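Local coordinates for phosphoenolpyruvate--protein phosphotransferase (Escherichia coli, PDB 5T12) that probably passes the phosphoryl group of phosphoenolpyruvate to the carrier protein NPr in the nitrogen-metabolic phosphotransferase system, represented here by the N-terminal domain of its EI portion, at residues L22-M25 / E26-Y29; K104-I107 / E108-E112; A149-E152 / R153-L156; Q187-I190 / M191-L195. The protein carries 1 engineered substitution. All blocks are in the same frame, centred on the assembly; numbering follows the deposited sequence.

All four contacts are local, each between neighbouring turns or bends of one continuous stretch. Interactions 1 and 3 are loop contacts near the surface: the first lays a weakly bonded turn across helices 99-115 and 126-140, the second brings aromatic side chains onto the start of strand 154-158. Interactions 2 and 4 are partly buried and lie within helices, where regular backbone bonds dominate. Interactions 1 and 2 touch, through the bond of Lys104 to Val28 O and the packing of Met25 on Ile107 and Glu108. Interactions 3 and 4 both lie in the part matching the PEP-utilising mobile domain; one is largely aromatic packing, the other folds an arginine back over a backbone carbonyl.

Interaction 1: residues L22-M25 / E26-Y29; sequences LPLM and EQVY
Pro23 and Leu24 meet Glu26, Gln27 and Val28 around a short bend, whose second half is a type I beta turn from Met25 to Val28. The backbone bonds of the bend are weak: Pro23 O receives Glu26 N at 3.1 Å and Gln27 N at 3.3 Å, and Val28 N reaches Met25 O at 3.5 Å. The tight side is the inner one, where Met25 is buried and Val28 packs close. Val28 CG1 is anti to the backbone N (chi1 169°), which puts CG2 beside that N, toward Leu24 O, 3.2 Å away. The outer side is looser. Glu26 stretches back over the proline, its CG 3.7 Å from Pro23 CG, and its OE1 ends 3.4 Å from Leu22 CD2, the two side chains crossing at about a right angle. Leu22, Glu26 and Gln27 are all exposed to solvent. Met25 packs on Ile107 and Glu108 of helix 99-115 and, with Val28, on Leu137 of helix 126-140. Gln134 of the latter helix accepts a hydrogen bond from Met25 N, so this loop between strand 11-18 and helix 36-61 lies across both helices.

Interaction 2: residues K104-I107 / E108-E112; sequences KTVI and EKFAE
Glu108, Lys109, Phe110 and Ala111 each donate their backbone N-H to the carbonyl four residues earlier, from Lys104 to Ile107, the regular alpha-helical pattern. These two turns belong to helix 99-115 of the helical subdomain, the part that in EI relatives docks the phosphocarrier protein. At the start of the run the bond from Glu108 N to Lys104 O measures 3.2 Å. At its end Ala111 N comes closer to Ile107 O, at 2.7 Å.

On one side of the helix Lys104 runs out fully extended, and Glu108 crosses it. With CG anti to its own carbonyl carbon (chi1 -66°), the glutamate reaches back one turn, and OE1 settles against the lysine's aliphatic chain, 3.4 Å from Lys104 CE. The charged ends do not meet: Lys104 NZ stays 4.6 Å from Glu108 OE1, too far for a salt bridge. The ammonium group is instead bonded to Val28 O, and weakly to Met25 O, in the loop after strand 11-18. The carboxylate may still favour the lysine's charge from the side. Shortening Glu108 to an alanine would probably leave that ammonium without its nearby negative charge and uncover the methylenes of Lys104.

Elsewhere on the helix the contact is apolar. Val106 and Phe110 lie side by side and point the same way, while Leu85 and Leu89 of helix 83-94 pack on the valine. Val106 CG1 approaches the edge of the Phe110 ring in its plane, 3.7 Å from Phe110 CD2.

Interaction 3: residues A149-E152 / R153-L156; sequences AWPE and RFIL
From Trp150 through Pro151 the backbone is extended, at Glu152 it takes a single helical conformation, and with Arg153 it becomes extended again to enter strand 154-158; this kink folds Phe154 back beside Trp150 and Pro151. Phe154 carries the contact. Its CG stands between the backbone N and the carbonyl carbon (chi1 62°), which turns the ring back toward the preceding loop. There Phe154 CD1 rests 3.6 Å from Pro151 CD, with the two side chains at about a right angle, and Phe154 CE1 lies 3.6 Å from Trp150 CB. Pro151 O approaches the ring edge in its plane, 3.8 Å from Phe154 CD1. Although the phenyl and the five-membered ring of Trp150 are inclined by only 18°, their centroids are 5.5 Å apart and the rings are slid so far that they barely overlap. Trp17 of strand 11-18 completes the cluster, meeting Trp150 edge to face.

Arg153 turns the other way. Bent at chi2, it curls over the preceding peptide, and NH1 gives Glu152 O a nearly straight bond of 3.3 Å (172°); the oxygen lies in the guanidinium plane, but the donor stands above the carbonyl plane.

Exchanging Phe154 for an alanine would probably open a gap beside Pro151 and leave Trp150 with less to hold its rotation. Apolar packing thus joins the loop to strand 154-158 in the part matching the PEP-utilising mobile domain, while the exposed Glu152 and Arg153 face outward, the arginine held by its bond to Glu152 O.

Interaction 4: residues Q187-I190 / M191-L195; sequences QAAI and MVRAL. Engineered in segment 187-190: Gln187 (natural residue His).
Ala188 O accepts two backbone N-H groups, from Val192 N at 3.1 Å and nearly straight (161°), and more weakly from Met191 N, also at 3.1 Å. Met191 N is shared in turn, since it also bonds to Gln187 O at 3.1 Å. One residue on, Ala189 O receives a weak bond from Arg193 N, and the side chain of that arginine folds back over the same oxygen. The bend at chi3 (-71°) lays the guanidinium flat there, with Ala189 O 3.4 Å from its plane and over its centre. The N-H groups are used elsewhere, NH1 bonding to Ala7 O and Ala184 O. Helix 187-195 is the helix of a beta-alpha-beta unit between strands 174-179 and 199-201. Gln187, its first residue, is engineered; the natural histidine falls in the phosphorylation-site signature of PEP-utilising enzymes and is probably the phosphoryl acceptor. Met191 CG sits 3.3 Å from Gln187 O, and the methionine runs on to Phe73 of helix 68-80, while Ala194 packs on Thr69 of that helix and on Phe61 of helix 36-61. Val192 CG2 comes within 3.2 Å of Ala189 O, and Ile190 CG1 lies 3.6 Å from Arg193 NH2, the two side chains crossing obliquely.

Interaction 1: residues L22-M25 / E26-Y29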
ATOM      1  N   LEU A  22       4.237  13.049   1.556  1.00 45.49           N
ATOM      2  CA  LEU A  22       2.951  12.945   2.224  1.00 44.45           C
ATOM      3  C   LEU A  22       2.044  11.963   1.483  1.00 35.41           C
ATOM      4  O   LEU A  22       2.170  11.786   0.267  1.00 34.05           O
ATOM      5  CB  LEU A  22       2.278  14.314   2.304  1.00 36.98           C
ATOM      6  CG  LEU A  22       2.810  15.304   3.342  1.00 45.72           C
ATOM      7  CD1 LEU A  22       2.200  16.679   3.131  1.00 52.50           C
ATOM      8  CD2 LEU A  22       2.527  14.804   4.751  1.00 38.67           C
ATOM      9  N   PRO A  23       1.127  11.305   2.191  1.00 37.58           N
ATOM     10  CA  PRO A  23       0.193  10.393   1.521  1.00 34.98           C
ATOM     11  C   PRO A  23      -0.682  11.128   0.515  1.00 33.82           C
ATOM     12  O   PRO A  23      -0.830  12.352   0.548  1.00 44.41           O
ATOM     13  CB  PRO A  23      -0.641   9.822   2.675  1.00 31.77           C
ATOM     14  CG  PRO A  23      -0.461  10.786   3.801  1.00 31.09           C
ATOM     15  CD  PRO A  23       0.930  11.320   3.650  1.00 31.85           C
ATOM     16  N   LEU A  24      -1.267  10.347  -0.396  1.00 38.74           N
ATOM     17  CA  LEU A  24      -2.084  10.924  -1.459  1.00 33.56           C
ATOM     18  C   LEU A  24      -3.289  11.673  -0.907  1.00 39.81           C
ATOM     19  O   LEU A  24      -3.726  12.664  -1.501  1.00 36.61           O
ATOM     20  CB  LEU A  24      -2.535   9.826  -2.425  1.00 30.13           C
ATOM     21  CG  LEU A  24      -1.680   9.550  -3.667  1.00 36.69           C
ATOM     22  CD1 LEU A  24      -0.190   9.575  -3.354  1.00 51.96           C
ATOM     23  CD2 LEU A  24      -2.068   8.214  -4.283  1.00 28.29           C
ATOM     24  N   MET A  25      -3.835  11.221   0.226  1.00 27.40           N
ATOM     25  CA  MET A  25      -4.984  11.900   0.816  1.00 39.98           C
ATOM     26  C   MET A  25      -4.621  13.302   1.291  1.00 43.81           C
ATOM     27  O   MET A  25      -5.393  14.248   1.097  1.00 44.67           O
ATOM     28  CB  MET A  25      -5.545  11.071   1.971  1.00 37.59           C
ATOM     29  CG  MET A  25      -6.273   9.810   1.538  1.00 46.50           C
ATOM     30  SD  MET A  25      -7.876  10.159   0.790  1.00 50.27           S
ATOM     31  CE  MET A  25      -8.723  10.924   2.167  1.00 38.38           C
ATOM     32  N   GLU A  26      -3.446  13.460   1.903  1.00 42.37           N
ATOM     33  CA  GLU A  26      -3.061  14.739   2.486  1.00 41.77           C
ATOM     34  C   GLU A  26      -2.552  15.743   1.460  1.00 39.32           C
ATOM     35  O   GLU A  26      -2.382  16.918   1.805  1.00 62.11           O
ATOM     36  CB  GLU A  26      -1.994  14.531   3.564  1.00 49.15           C
ATOM     37  CG  GLU A  26      -2.464  13.709   4.754  1.00 63.95           C
ATOM     38  CD  GLU A  26      -1.482  13.743   5.908  1.00 74.63           C
ATOM     39  OE1 GLU A  26      -0.679  14.695   5.979  1.00 79.55           O
ATOM     40  OE2 GLU A  26      -1.511  12.814   6.744  1.00 81.62           O
ATOM     41  N   GLN A  27      -2.299  15.324   0.221  1.00 36.37           N
ATOM     42  CA  GLN A  27      -1.860  16.241  -0.824  1.00 46.20           C
ATOM     43  C   GLN A  27      -2.949  16.523  -1.852  1.00 43.54           C
ATOM     44  O   GLN A  27      -2.661  17.105  -2.902  1.00 45.97           O
ATOM     45  CB  GLN A  27      -0.596  15.710  -1.511  1.00 43.00           C
ATOM     46  CG  GLN A  27      -0.772  14.427  -2.302  1.00 38.19           C
ATOM     47  CD  GLN A  27       0.560  13.845  -2.742  1.00 53.78           C
ATOM     48  OE1 GLN A  27       1.521  13.820  -1.972  1.00 45.32           O
ATOM     49  NE2 GLN A  27       0.626  13.384  -3.985  1.00 52.07           N
ATOM     50  N   VAL A  28      -4.187  16.125  -1.576  1.00 42.02           N
ATOM     51  CA  VAL A  28      -5.335  16.533  -2.377  1.00 53.72           C
ATOM     52  C   VAL A  28      -5.841  17.862  -1.837  1.00 38.48           C
ATOM     53  O   VAL A  28      -5.980  18.035  -0.621  1.00 43.06           O
ATOM     54  CB  VAL A  28      -6.442  15.466  -2.345  1.00 44.06           C
ATOM     55  CG1 VAL A  28      -7.732  16.015  -2.940  1.00 39.81           C
ATOM     56  CG2 VAL A  28      -6.005  14.223  -3.096  1.00 41.44           C
ATOM     57  N   TYR A  29      -6.102  18.806  -2.735  1.00 43.39           N
ATOM     58  CA  TYR A  29      -6.645  20.102  -2.366  1.00 40.58           C
ATOM     59  C   TYR A  29      -7.945  20.346  -3.118  1.00 48.00           C
ATOM     60  O   TYR A  29      -8.193  19.760  -4.176  1.00 42.30           O
ATOM     61  CB  TYR A  29      -5.648  21.233  -2.654  1.00 46.60           C
ATOM     62  CG  TYR A  29      -5.192  21.312  -4.095  1.00 42.07           C
ATOM     63  CD1 TYR A  29      -4.060  20.631  -4.524  1.00 42.08           C
ATOM     64  CD2 TYR A  29      -5.888  22.074  -5.025  1.00 34.99           C
ATOM     65  CE1 TYR A  29      -3.638  20.701  -5.836  1.00 35.42           C
ATOM     66  CE2 TYR A  29      -5.474  22.150  -6.340  1.00 35.63           C
ATOM     67  CZ  TYR A  29      -4.348  21.461  -6.740  1.00 34.94           C
ATOM     68  OH  TYR A  29      -3.930  21.532  -8.049  1.00 50.26           O
TER

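Interaction 2: residues K104-I107 / E108-E112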
ATOM      1  N   LYS A 104     -11.600  12.632  -1.241  1.00 34.72           N
ATOM      2  CA  LYS A 104     -11.055  13.077   0.039  1.00 31.78           C
ATOM      3  C   LYS A 104     -12.162  13.522   0.984  1.00 33.35           C
ATOM      4  O   LYS A 104     -12.108  13.247   2.189  1.00 41.69           O
ATOM      5  CB  LYS A 104     -10.050  14.209  -0.181  1.00 35.47           C
ATOM      6  CG  LYS A 104      -9.443  14.755   1.102  1.00 29.21           C
ATOM      7  CD  LYS A 104      -8.384  15.806   0.816  1.00 42.75           C
ATOM      8  CE  LYS A 104      -7.719  16.282   2.097  1.00 51.84           C
ATOM      9  NZ  LYS A 104      -6.573  17.192   1.827  1.00 51.36           N
ATOM     10  N   THR A 105     -13.182  14.201   0.456  1.00 28.35           N
ATOM     11  CA  THR A 105     -14.266  14.693   1.301  1.00 32.36           C
ATOM     12  C   THR A 105     -15.074  13.542   1.890  1.00 21.92           C
ATOM     13  O   THR A 105     -15.331  13.507   3.099  1.00 29.68           O
ATOM     14  CB  THR A 105     -15.172  15.627   0.498  1.00 42.83           C
ATOM     15  OG1 THR A 105     -14.402  16.724  -0.010  1.00 46.71           O
ATOM     16  CG2 THR A 105     -16.294  16.164   1.374  1.00 46.73           C
ATOM     17  N   VAL A 106     -15.476  12.586   1.051  1.00 32.91           N
ATOM     18  CA  VAL A 106     -16.341  11.505   1.514  1.00 28.57           C
ATOM     19  C   VAL A 106     -15.595  10.592   2.481  1.00 31.19           C
ATOM     20  O   VAL A 106     -16.111  10.240   3.548  1.00 29.99           O
ATOM     21  CB  VAL A 106     -16.904  10.720   0.316  1.00 28.40           C
ATOM     22  CG1 VAL A 106     -17.591   9.448   0.789  1.00 29.17           C
ATOM     23  CG2 VAL A 106     -17.872  11.587  -0.473  1.00 33.80           C
ATOM     24  N   ILE A 107     -14.370  10.199   2.127  1.00 28.51           N
ATOM     25  CA  ILE A 107     -13.637   9.224   2.934  1.00 24.43           C
ATOM     26  C   ILE A 107     -13.330   9.793   4.315  1.00 27.88           C
ATOM     27  O   ILE A 107     -13.533   9.127   5.338  1.00 30.82           O
ATOM     28  CB  ILE A 107     -12.358   8.770   2.205  1.00 33.13           C
ATOM     29  CG1 ILE A 107     -12.640   7.543   1.329  1.00 27.43           C
ATOM     30  CG2 ILE A 107     -11.248   8.451   3.197  1.00 25.87           C
ATOM     31  CD1 ILE A 107     -13.497   7.820   0.113  1.00 36.56           C
ATOM     32  N   GLU A 108     -12.850  11.037   4.368  1.00 28.58           N
ATOM     33  CA  GLU A 108     -12.505  11.635   5.656  1.00 40.96           C
ATOM     34  C   GLU A 108     -13.747  11.877   6.505  1.00 37.71           C
ATOM     35  O   GLU A 108     -13.699  11.743   7.734  1.00 40.93           O
ATOM     36  CB  GLU A 108     -11.733  12.936   5.447  1.00 41.32           C
ATOM     37  CG  GLU A 108     -10.367  12.741   4.808  1.00 52.16           C
ATOM     38  CD  GLU A 108      -9.490  13.975   4.897  1.00 61.27           C
ATOM     39  OE1 GLU A 108      -8.317  13.899   4.474  1.00 76.59           O
ATOM     40  OE2 GLU A 108      -9.968  15.016   5.392  1.00 55.30           O
ATOM     41  N   LYS A 109     -14.867  12.231   5.869  1.00 37.24           N
ATOM     42  CA  LYS A 109     -16.109  12.426   6.609  1.00 32.82           C
ATOM     43  C   LYS A 109     -16.552  11.138   7.292  1.00 30.45           C
ATOM     44  O   LYS A 109     -16.980  11.157   8.452  1.00 36.28           O
ATOM     45  CB  LYS A 109     -17.203  12.941   5.673  1.00 25.28           C
ATOM     46  CG  LYS A 109     -18.601  12.933   6.274  1.00 32.84           C
ATOM     47  CD  LYS A 109     -19.532  13.879   5.528  1.00 37.51           C
ATOM     48  CE  LYS A 109     -20.790  13.174   5.043  1.00 39.35           C
ATOM     49  NZ  LYS A 109     -20.501  12.197   3.956  1.00 35.70           N
ATOM     50  N   PHE A 110     -16.446  10.006   6.594  1.00 29.66           N
ATOM     51  CA  PHE A 110     -16.874   8.740   7.175  1.00 24.92           C
ATOM     52  C   PHE A 110     -15.810   8.134   8.081  1.00 27.65           C
ATOM     53  O   PHE A 110     -16.151   7.460   9.060  1.00 22.53           O
ATOM     54  CB  PHE A 110     -17.260   7.757   6.071  1.00 33.56           C
ATOM     55  CG  PHE A 110     -18.603   8.037   5.460  1.00 36.40           C
ATOM     56  CD1 PHE A 110     -19.763   7.786   6.174  1.00 24.28           C
ATOM     57  CD2 PHE A 110     -18.707   8.553   4.179  1.00 37.47           C
ATOM     58  CE1 PHE A 110     -21.003   8.042   5.622  1.00 35.23           C
ATOM     59  CE2 PHE A 110     -19.946   8.812   3.620  1.00 39.99           C
ATOM     60  CZ  PHE A 110     -21.096   8.555   4.344  1.00 36.17           C
ATOM     61  N   ALA A 111     -14.530   8.359   7.780  1.00 32.11           N
ATOM     62  CA  ALA A 111     -13.478   7.903   8.683  1.00 43.27           C
ATOM     63  C   ALA A 111     -13.575   8.607  10.028  1.00 33.28           C
ATOM     64  O   ALA A 111     -13.340   7.997  11.078  1.00 40.71           O
ATOM     65  CB  ALA A 111     -12.104   8.132   8.053  1.00 27.70           C
ATOM     66  N   GLU A 112     -13.922   9.896  10.016  1.00 35.43           N
ATOM     67  CA  GLU A 112     -14.133  10.623  11.264  1.00 42.45           C
ATOM     68  C   GLU A 112     -15.289  10.027  12.057  1.00 36.18           C
ATOM     69  O   GLU A 112     -15.200   9.865  13.279  1.00 36.50           O
ATOM     70  CB  GLU A 112     -14.385  12.102  10.970  1.00 44.72           C
ATOM     71  CG  GLU A 112     -13.121  12.933  10.852  1.00 78.73           C
ATOM     72  CD  GLU A 112     -13.309  14.164   9.990  1.00 82.64           C
ATOM     73  OE1 GLU A 112     -12.311  14.639   9.407  1.00 68.60           O
ATOM     74  OE2 GLU A 112     -14.453  14.653   9.885  1.00 73.13           O
TER

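Interaction 3: residues A149-E152 / R153-L156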
ATOM      1  N   ALA A 149       6.838   7.502 -10.942  1.00 70.68           N
ATOM      2  CA  ALA A 149       8.048   7.884 -10.223  1.00 68.44           C
ATOM      3  C   ALA A 149       8.721   6.711  -9.524  1.00 66.24           C
ATOM      4  O   ALA A 149       9.787   6.900  -8.927  1.00 56.84           O
ATOM      5  CB  ALA A 149       7.727   8.976  -9.202  1.00 52.59           C
ATOM      6  N   TRP A 150       8.133   5.520  -9.577  1.00 63.16           N
ATOM      7  CA  TRP A 150       8.715   4.338  -8.968  1.00 55.61           C
ATOM      8  C   TRP A 150       9.745   3.706  -9.901  1.00 38.10           C
ATOM      9  O   TRP A 150       9.652   3.839 -11.124  1.00 53.42           O
ATOM     10  CB  TRP A 150       7.631   3.315  -8.647  1.00 36.82           C
ATOM     11  CG  TRP A 150       6.454   3.875  -7.912  1.00 46.66           C
ATOM     12  CD1 TRP A 150       6.412   4.257  -6.605  1.00 33.27           C
ATOM     13  CD2 TRP A 150       5.139   4.097  -8.438  1.00 40.66           C
ATOM     14  NE1 TRP A 150       5.157   4.713  -6.285  1.00 43.07           N
ATOM     15  CE2 TRP A 150       4.356   4.624  -7.393  1.00 44.42           C
ATOM     16  CE3 TRP A 150       4.550   3.905  -9.692  1.00 55.81           C
ATOM     17  CZ2 TRP A 150       3.014   4.961  -7.562  1.00 54.03           C
ATOM     18  CZ3 TRP A 150       3.219   4.241  -9.857  1.00 44.22           C
ATOM     19  CH2 TRP A 150       2.465   4.763  -8.798  1.00 46.13           C
ATOM     20  N   PRO A 151      10.739   3.016  -9.348  1.00 39.46           N
ATOM     21  CA  PRO A 151      11.632   2.209 -10.186  1.00 36.69           C
ATOM     22  C   PRO A 151      10.870   1.053 -10.815  1.00 30.77           C
ATOM     23  O   PRO A 151       9.733   0.749 -10.454  1.00 41.12           O
ATOM     24  CB  PRO A 151      12.699   1.712  -9.204  1.00 25.05           C
ATOM     25  CG  PRO A 151      12.596   2.629  -8.017  1.00 37.66           C
ATOM     26  CD  PRO A 151      11.154   3.017  -7.936  1.00 32.03           C
ATOM     27  N   GLU A 152      11.520   0.402 -11.784  1.00 31.41           N
ATOM     28  CA  GLU A 152      10.899  -0.749 -12.433  1.00 38.80           C
ATOM     29  C   GLU A 152      10.603  -1.849 -11.422  1.00 41.58           C
ATOM     30  O   GLU A 152       9.529  -2.463 -11.451  1.00 34.57           O
ATOM     31  CB  GLU A 152      11.796  -1.268 -13.555  1.00 49.03           C
ATOM     32  CG  GLU A 152      11.109  -2.242 -14.495  1.00 65.08           C
ATOM     33  CD  GLU A 152      12.022  -2.720 -15.604  1.00 80.10           C
ATOM     34  OE1 GLU A 152      13.061  -3.341 -15.295  1.00 89.23           O
ATOM     35  OE2 GLU A 152      11.708  -2.467 -16.786  1.00 97.42           O
ATOM     36  N   ARG A 153      11.547  -2.113 -10.523  1.00 31.60           N
ATOM     37  CA  ARG A 153      11.343  -2.959  -9.357  1.00 22.94           C
ATOM     38  C   ARG A 153      12.018  -2.284  -8.175  1.00 22.36           C
ATOM     39  O   ARG A 153      13.095  -1.700  -8.327  1.00 23.87           O
ATOM     40  CB  ARG A 153      11.922  -4.367  -9.560  1.00 28.93           C
ATOM     41  CG  ARG A 153      11.272  -5.170 -10.673  1.00 43.77           C
ATOM     42  CD  ARG A 153       9.835  -5.528 -10.335  1.00 45.15           C
ATOM     43  NE  ARG A 153       9.346  -6.627 -11.162  1.00 49.63           N
ATOM     44  CZ  ARG A 153       8.794  -6.474 -12.360  1.00 43.16           C
ATOM     45  NH1 ARG A 153       8.657  -5.261 -12.880  1.00 43.52           N
ATOM     46  NH2 ARG A 153       8.378  -7.533 -13.040  1.00 55.27           N
ATOM     47  N   PHE A 154      11.388  -2.345  -7.004  1.00 23.89           N
ATOM     48  CA  PHE A 154      11.972  -1.703  -5.836  1.00 28.98           C
ATOM     49  C   PHE A 154      11.573  -2.442  -4.569  1.00 26.23           C
ATOM     50  O   PHE A 154      10.589  -3.186  -4.535  1.00 23.27           O
ATOM     51  CB  PHE A 154      11.569  -0.222  -5.737  1.00 31.33           C
ATOM     52  CG  PHE A 154      10.090   0.006  -5.575  1.00 31.24           C
ATOM     53  CD1 PHE A 154       9.277   0.166  -6.685  1.00 35.29           C
ATOM     54  CD2 PHE A 154       9.518   0.089  -4.314  1.00 25.03           C
ATOM     55  CE1 PHE A 154       7.919   0.387  -6.540  1.00 25.47           C
ATOM     56  CE2 PHE A 154       8.160   0.307  -4.166  1.00 29.06           C
ATOM     57  CZ  PHE A 154       7.361   0.458  -5.280  1.00 31.84           C
ATOM     58  N   ILE A 155      12.367  -2.223  -3.525  1.00 28.90           N
ATOM     59  CA  ILE A 155      12.077  -2.691  -2.176  1.00 26.02           C
ATOM     60  C   ILE A 155      11.725  -1.472  -1.338  1.00 32.37           C
ATOM     61  O   ILE A 155      12.537  -0.547  -1.203  1.00 28.56           O
ATOM     62  CB  ILE A 155      13.263  -3.454  -1.567  1.00 33.41           C
ATOM     63  CG1 ILE A 155      13.532  -4.737  -2.355  1.00 35.43           C
ATOM     64  CG2 ILE A 155      13.006  -3.756  -0.096  1.00 27.29           C
ATOM     65  CD1 ILE A 155      14.828  -5.425  -1.982  1.00 25.85           C
ATOM     66  N   LEU A 156      10.516  -1.461  -0.782  1.00 30.17           N
ATOM     67  CA  LEU A 156      10.076  -0.338   0.034  1.00 28.75           C
ATOM     68  C   LEU A 156      10.868  -0.297   1.334  1.00 36.22           C
ATOM     69  O   LEU A 156      10.914  -1.285   2.073  1.00 33.89           O
ATOM     70  CB  LEU A 156       8.580  -0.443   0.323  1.00 29.98           C
ATOM     71  CG  LEU A 156       8.019   0.574   1.320  1.00 32.96           C
ATOM     72  CD1 LEU A 156       8.134   1.993   0.777  1.00 29.87           C
ATOM     73  CD2 LEU A 156       6.577   0.244   1.677  1.00 30.20           C
TER

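Interaction 4: residues Q187-I190 / M191-L195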
ATOM      1  N   GLN A 187      -1.637  -4.943  11.190  1.00 43.20           N
ATOM      2  CA  GLN A 187      -2.504  -5.165  10.037  1.00 38.23           C
ATOM      3  C   GLN A 187      -1.706  -5.152   8.739  1.00 36.07           C
ATOM      4  O   GLN A 187      -1.994  -5.923   7.815  1.00 40.35           O
ATOM      5  CB  GLN A 187      -3.608  -4.109  10.001  1.00 41.41           C
ATOM      6  CG  GLN A 187      -4.589  -4.266   8.853  1.00 45.81           C
ATOM      7  CD  GLN A 187      -5.526  -3.082   8.727  1.00 45.56           C
ATOM      8  OE1 GLN A 187      -6.676  -3.228   8.312  1.00 59.47           O
ATOM      9  NE2 GLN A 187      -5.037  -1.898   9.079  1.00 41.21           N
ATOM     10  N   ALA A 188      -0.697  -4.282   8.650  1.00 41.49           N
ATOM     11  CA  ALA A 188       0.132  -4.228   7.449  1.00 36.87           C
ATOM     12  C   ALA A 188       0.949  -5.502   7.283  1.00 40.79           C
ATOM     13  O   ALA A 188       1.144  -5.979   6.158  1.00 38.42           O
ATOM     14  CB  ALA A 188       1.048  -3.005   7.500  1.00 34.41           C
ATOM     15  N   ALA A 189       1.437  -6.067   8.390  1.00 37.13           N
ATOM     16  CA  ALA A 189       2.166  -7.330   8.316  1.00 42.16           C
ATOM     17  C   ALA A 189       1.258  -8.461   7.853  1.00 44.69           C
ATOM     18  O   ALA A 189       1.702  -9.380   7.153  1.00 41.85           O
ATOM     19  CB  ALA A 189       2.782  -7.660   9.676  1.00 40.91           C
ATOM     20  N   ILE A 190      -0.019  -8.413   8.235  1.00 49.22           N
ATOM     21  CA  ILE A 190      -0.966  -9.424   7.779  1.00 43.02           C
ATOM     22  C   ILE A 190      -1.212  -9.294   6.280  1.00 50.14           C
ATOM     23  O   ILE A 190      -1.420 -10.298   5.586  1.00 37.40           O
ATOM     24  CB  ILE A 190      -2.276  -9.321   8.586  1.00 38.37           C
ATOM     25  CG1 ILE A 190      -2.017  -9.609  10.067  1.00 37.48           C
ATOM     26  CG2 ILE A 190      -3.324 -10.273   8.043  1.00 26.29           C
ATOM     27  CD1 ILE A 190      -3.269  -9.598  10.922  1.00 29.95           C
ATOM     28  N   MET A 191      -1.169  -8.069   5.750  1.00 37.98           N
ATOM     29  CA  MET A 191      -1.449  -7.866   4.332  1.00 43.71           C
ATOM     30  C   MET A 191      -0.295  -8.343   3.458  1.00 33.95           C
ATOM     31  O   MET A 191      -0.519  -8.974   2.419  1.00 36.85           O
ATOM     32  CB  MET A 191      -1.755  -6.391   4.060  1.00 31.51           C
ATOM     33  CG  MET A 191      -3.040  -5.890   4.701  1.00 30.29           C
ATOM     34  SD  MET A 191      -3.362  -4.145   4.367  1.00 51.20           S
ATOM     35  CE  MET A 191      -3.702  -4.183   2.608  1.00 37.93           C
ATOM     36  N   VAL A 192       0.947  -8.049   3.854  1.00 32.27           N
ATOM     37  CA  VAL A 192       2.087  -8.448   3.034  1.00 44.92           C
ATOM     38  C   VAL A 192       2.233  -9.964   3.008  1.00 31.74           C
ATOM     39  O   VAL A 192       2.658 -10.535   1.996  1.00 35.66           O
ATOM     40  CB  VAL A 192       3.382  -7.765   3.519  1.00 36.14           C
ATOM     41  CG1 VAL A 192       3.336  -6.272   3.228  1.00 33.38           C
ATOM     42  CG2 VAL A 192       3.604  -8.013   5.000  1.00 42.39           C
ATOM     43  N   ARG A 193       1.887 -10.645   4.105  1.00 30.01           N
ATOM     44  CA  ARG A 193       1.877 -12.103   4.085  1.00 25.45           C
ATOM     45  C   ARG A 193       0.799 -12.630   3.148  1.00 38.20           C
ATOM     46  O   ARG A 193       1.014 -13.619   2.438  1.00 41.93           O
ATOM     47  CB  ARG A 193       1.676 -12.653   5.497  1.00 24.00           C
ATOM     48  CG  ARG A 193       2.908 -12.568   6.383  1.00 49.50           C
ATOM     49  CD  ARG A 193       2.717 -13.346   7.677  1.00 37.53           C
ATOM     50  NE  ARG A 193       1.765 -12.700   8.575  1.00 47.08           N
ATOM     51  CZ  ARG A 193       2.109 -11.851   9.538  1.00 46.72           C
ATOM     52  NH1 ARG A 193       3.385 -11.545   9.727  1.00 36.89           N
ATOM     53  NH2 ARG A 193       1.180 -11.307  10.312  1.00 39.29           N
ATOM     54  N   ALA A 194      -0.365 -11.975   3.129  1.00 32.98           N
ATOM     55  CA  ALA A 194      -1.428 -12.376   2.217  1.00 36.37           C
ATOM     56  C   ALA A 194      -1.042 -12.141   0.763  1.00 35.94           C
ATOM     57  O   ALA A 194      -1.420 -12.927  -0.113  1.00 41.84           O
ATOM     58  CB  ALA A 194      -2.718 -11.627   2.551  1.00 36.11           C
ATOM     59  N   LEU A 195      -0.292 -11.075   0.490  1.00 34.28           N
ATOM     60  CA  LEU A 195       0.128 -10.741  -0.863  1.00 30.26           C
ATOM     61  C   LEU A 195       1.398 -11.464  -1.293  1.00 40.22           C
ATOM     62  O   LEU A 195       1.751 -11.408  -2.477  1.00 33.25           O
ATOM     63  CB  LEU A 195       0.336  -9.228  -0.988  1.00 39.40           C
ATOM     64  CG  LEU A 195      -0.921  -8.365  -0.852  1.00 37.14           C
ATOM     65  CD1 LEU A 195      -0.552  -6.903  -0.660  1.00 25.82           C
ATOM     66  CD2 LEU A 195      -1.817  -8.535  -2.070  1.00 45.37           C
TER